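Local coordinates for protein transcriptional regulator PA3341 (Pseudomonas aeruginosa, PDB 2FBH) that probably binds DNA and regulates transcription as a dimeric, zinc-binding member of the MarR family of winged helix-turn-helix proteins, at residues W40-H45 with A70-G75. Sequence-based numbering, arbitrary orientation.
Sequences WLVLLH and ARLLDG
Val42 carries the contact from its side, setting one methyl against Leu72 and the other against Leu73 in the core of the winged helix-turn-helix domain of this MarR-family protein. Helix 39-48 presents the valine; helix 66-78, which follows helix 55-62 and by its place in the order of helices should be the recognition helix of the motif, presents the two leucines. On the same helix 39-48, Leu43 and Leu44 pack on helix 102-120, while His45 binds a zinc ion with His49. That histidine's ND1 is hydrogen-bonded to Ser61 OG. All three touching residues of the contact are buried, and the two segments bury 106 Å² between them, both sides summed; other side chains complete the core around them. Leu69 and Leu76 of helix 66-78 and Leu58 and Val62 of helix 55-62 also pack on Val42, so helices 39-48, 55-62 and 66-78 meet at this valine. The path begins at Val42 CB, which points at the other helix; the CA atoms of Val42 and Leu72 stand 8.0 Å apart. From there the side chain forks. The leucines arrive differently: Leu72 has its CB directed at helix 39-48, whereas Leu73 starts off to one side and brings only its end closer. Both meetings are at ordinary van der Waals separations, and no hydrogen bond joins the segments. CG1 of Val42 lies anti to the backbone N (chi1 173°) and reaches CD2 of Leu73 at 4.0 Å, the two side chains meeting at about a right angle. CG2, anti to the carbonyl carbon instead, takes the other leucine at a slant, with 4.1 Å between Val42 CG2 and Leu72 CD1.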
loop_
_atom_site.group_PDB
_atom_site.type_symbol
_atom_site.label_atom_id
_atom_site.label_comp_id
_atom_site.label_asym_id
_atom_site.label_seq_id
_atom_site.Cartn_x
_atom_site.Cartn_y
_atom_site.Cartn_z
ATOM N N TRP A 40 4.645 -13.960 -1.348
ATOM C CA TRP A 40 5.389 -13.870 -2.604
ATOM C C TRP A 40 6.259 -12.587 -2.681
ATOM O O TRP A 40 7.294 -12.575 -3.379
ATOM C CB TRP A 40 4.463 -13.943 -3.809
ATOM C CG TRP A 40 3.335 -12.883 -3.904
ATOM C CD1 TRP A 40 1.988 -13.089 -3.632
ATOM C CD2 TRP A 40 3.442 -11.521 -4.350
ATOM N NE1 TRP A 40 1.288 -11.922 -3.848
ATOM C CE2 TRP A 40 2.146 -10.948 -4.280
ATOM C CE3 TRP A 40 4.504 -10.727 -4.805
ATOM C CZ2 TRP A 40 1.877 -9.607 -4.673
ATOM C CZ3 TRP A 40 4.234 -9.375 -5.175
ATOM C CH2 TRP A 40 2.961 -8.853 -5.125
ATOM N N LEU A 41 5.835 -11.563 -1.954
ATOM C CA LEU A 41 6.499 -10.244 -1.912
ATOM C C LEU A 41 7.773 -10.244 -1.032
ATOM O O LEU A 41 8.716 -9.528 -1.291
ATOM C CB LEU A 41 5.497 -9.204 -1.433
ATOM C CG LEU A 41 5.601 -7.729 -1.825
ATOM C CD1 LEU A 41 6.282 -6.955 -0.730
ATOM C CD2 LEU A 41 6.318 -7.517 -3.166
ATOM N N VAL A 42 7.773 -11.088 -0.002
ATOM C CA VAL A 42 8.976 -11.439 0.730
ATOM C C VAL A 42 9.987 -12.155 -0.188
ATOM O O VAL A 42 11.124 -11.725 -0.246
ATOM C CB VAL A 42 8.612 -12.265 2.020
ATOM C CG1 VAL A 42 9.873 -12.779 2.702
ATOM C CG2 VAL A 42 7.776 -11.365 3.020
ATOM N N LEU A 43 9.563 -13.225 -0.917
ATOM C CA LEU A 43 10.373 -13.934 -1.894
ATOM C C LEU A 43 10.921 -12.985 -2.932
ATOM O O LEU A 43 12.095 -13.013 -3.267
ATOM C CB LEU A 43 9.524 -14.969 -2.618
ATOM C CG LEU A 43 9.195 -16.193 -1.764
ATOM C CD1 LEU A 43 8.503 -17.232 -2.656
ATOM C CD2 LEU A 43 10.529 -16.867 -1.113
ATOM N N LEU A 44 10.050 -12.093 -3.410
ATOM C CA LEU A 44 10.497 -11.216 -4.497
ATOM C C LEU A 44 11.611 -10.335 -3.960
ATOM O O LEU A 44 12.634 -10.190 -4.618
ATOM C CB LEU A 44 9.344 -10.368 -4.970
ATOM C CG LEU A 44 9.166 -10.269 -6.444
ATOM C CD1 LEU A 44 8.362 -9.011 -6.699
ATOM C CD2 LEU A 44 10.490 -10.361 -7.223
ATOM N N HIS A 45 11.446 -9.792 -2.752
ATOM C CA HIS A 45 12.454 -8.926 -2.187
ATOM C C HIS A 45 13.761 -9.654 -1.840
ATOM O O HIS A 45 14.862 -9.115 -2.019
ATOM C CB HIS A 45 11.874 -8.182 -1.014
ATOM C CG HIS A 45 10.920 -7.084 -1.427
ATOM N ND1 HIS A 45 11.117 -5.757 -1.092
ATOM C CD2 HIS A 45 9.797 -7.111 -2.191
ATOM C CE1 HIS A 45 10.122 -5.024 -1.578
ATOM N NE2 HIS A 45 9.309 -5.823 -2.250
ATOM N N ALA A 70 7.330 -12.437 10.821
ATOM C CA ALA A 70 7.702 -13.727 11.432
ATOM C C ALA A 70 6.743 -14.834 10.984
ATOM O O ALA A 70 7.203 -15.914 10.671
ATOM C CB ALA A 70 7.737 -13.666 12.937
ATOM N N ARG A 71 5.440 -14.534 10.972
ATOM C CA ARG A 71 4.414 -15.470 10.449
ATOM C C ARG A 71 4.578 -15.800 8.987
ATOM O O ARG A 71 4.475 -16.969 8.630
ATOM C CB ARG A 71 3.004 -14.939 10.668
ATOM C CG ARG A 71 2.678 -14.631 12.107
ATOM C CD ARG A 71 2.184 -15.856 12.841
ATOM N NE ARG A 71 1.657 -15.554 14.174
ATOM C CZ ARG A 71 0.367 -15.484 14.510
ATOM N NH1 ARG A 71 -0.607 -15.651 13.585
ATOM N NH2 ARG A 71 0.050 -15.254 15.783
ATOM N N LEU A 72 4.765 -14.771 8.125
ATOM C CA LEU A 72 5.053 -14.950 6.718
ATOM C C LEU A 72 6.248 -15.840 6.526
ATOM O O LEU A 72 6.179 -16.771 5.737
ATOM C CB LEU A 72 5.313 -13.579 6.021
ATOM C CG LEU A 72 4.108 -12.667 6.101
ATOM C CD1 LEU A 72 4.489 -11.332 5.430
ATOM C CD2 LEU A 72 2.847 -13.322 5.436
ATOM N N LEU A 73 7.303 -15.578 7.315
ATOM C CA LEU A 73 8.534 -16.352 7.173
ATOM C C LEU A 73 8.271 -17.829 7.596
ATOM O O LEU A 73 8.823 -18.715 6.965
ATOM C CB LEU A 73 9.675 -15.744 7.989
ATOM C CG LEU A 73 10.268 -14.452 7.389
ATOM C CD1 LEU A 73 11.180 -13.840 8.392
ATOM C CD2 LEU A 73 11.022 -14.731 6.052
ATOM N N ASP A 74 7.485 -18.053 8.662
ATOM C CA ASP A 74 7.180 -19.461 9.102
ATOM C C ASP A 74 6.553 -20.228 7.925
ATOM O O ASP A 74 6.897 -21.372 7.628
ATOM C CB ASP A 74 6.131 -19.520 10.223
ATOM C CG ASP A 74 6.669 -19.080 11.605
ATOM O OD1 ASP A 74 7.897 -19.047 11.797
ATOM O OD2 ASP A 74 5.807 -18.721 12.458
ATOM N N GLY A 75 5.628 -19.564 7.239
ATOM C CA GLY A 75 5.034 -20.118 6.049
ATOM C C GLY A 75 6.033 -20.489 4.978
ATOM O O GLY A 75 6.020 -21.604 4.497
#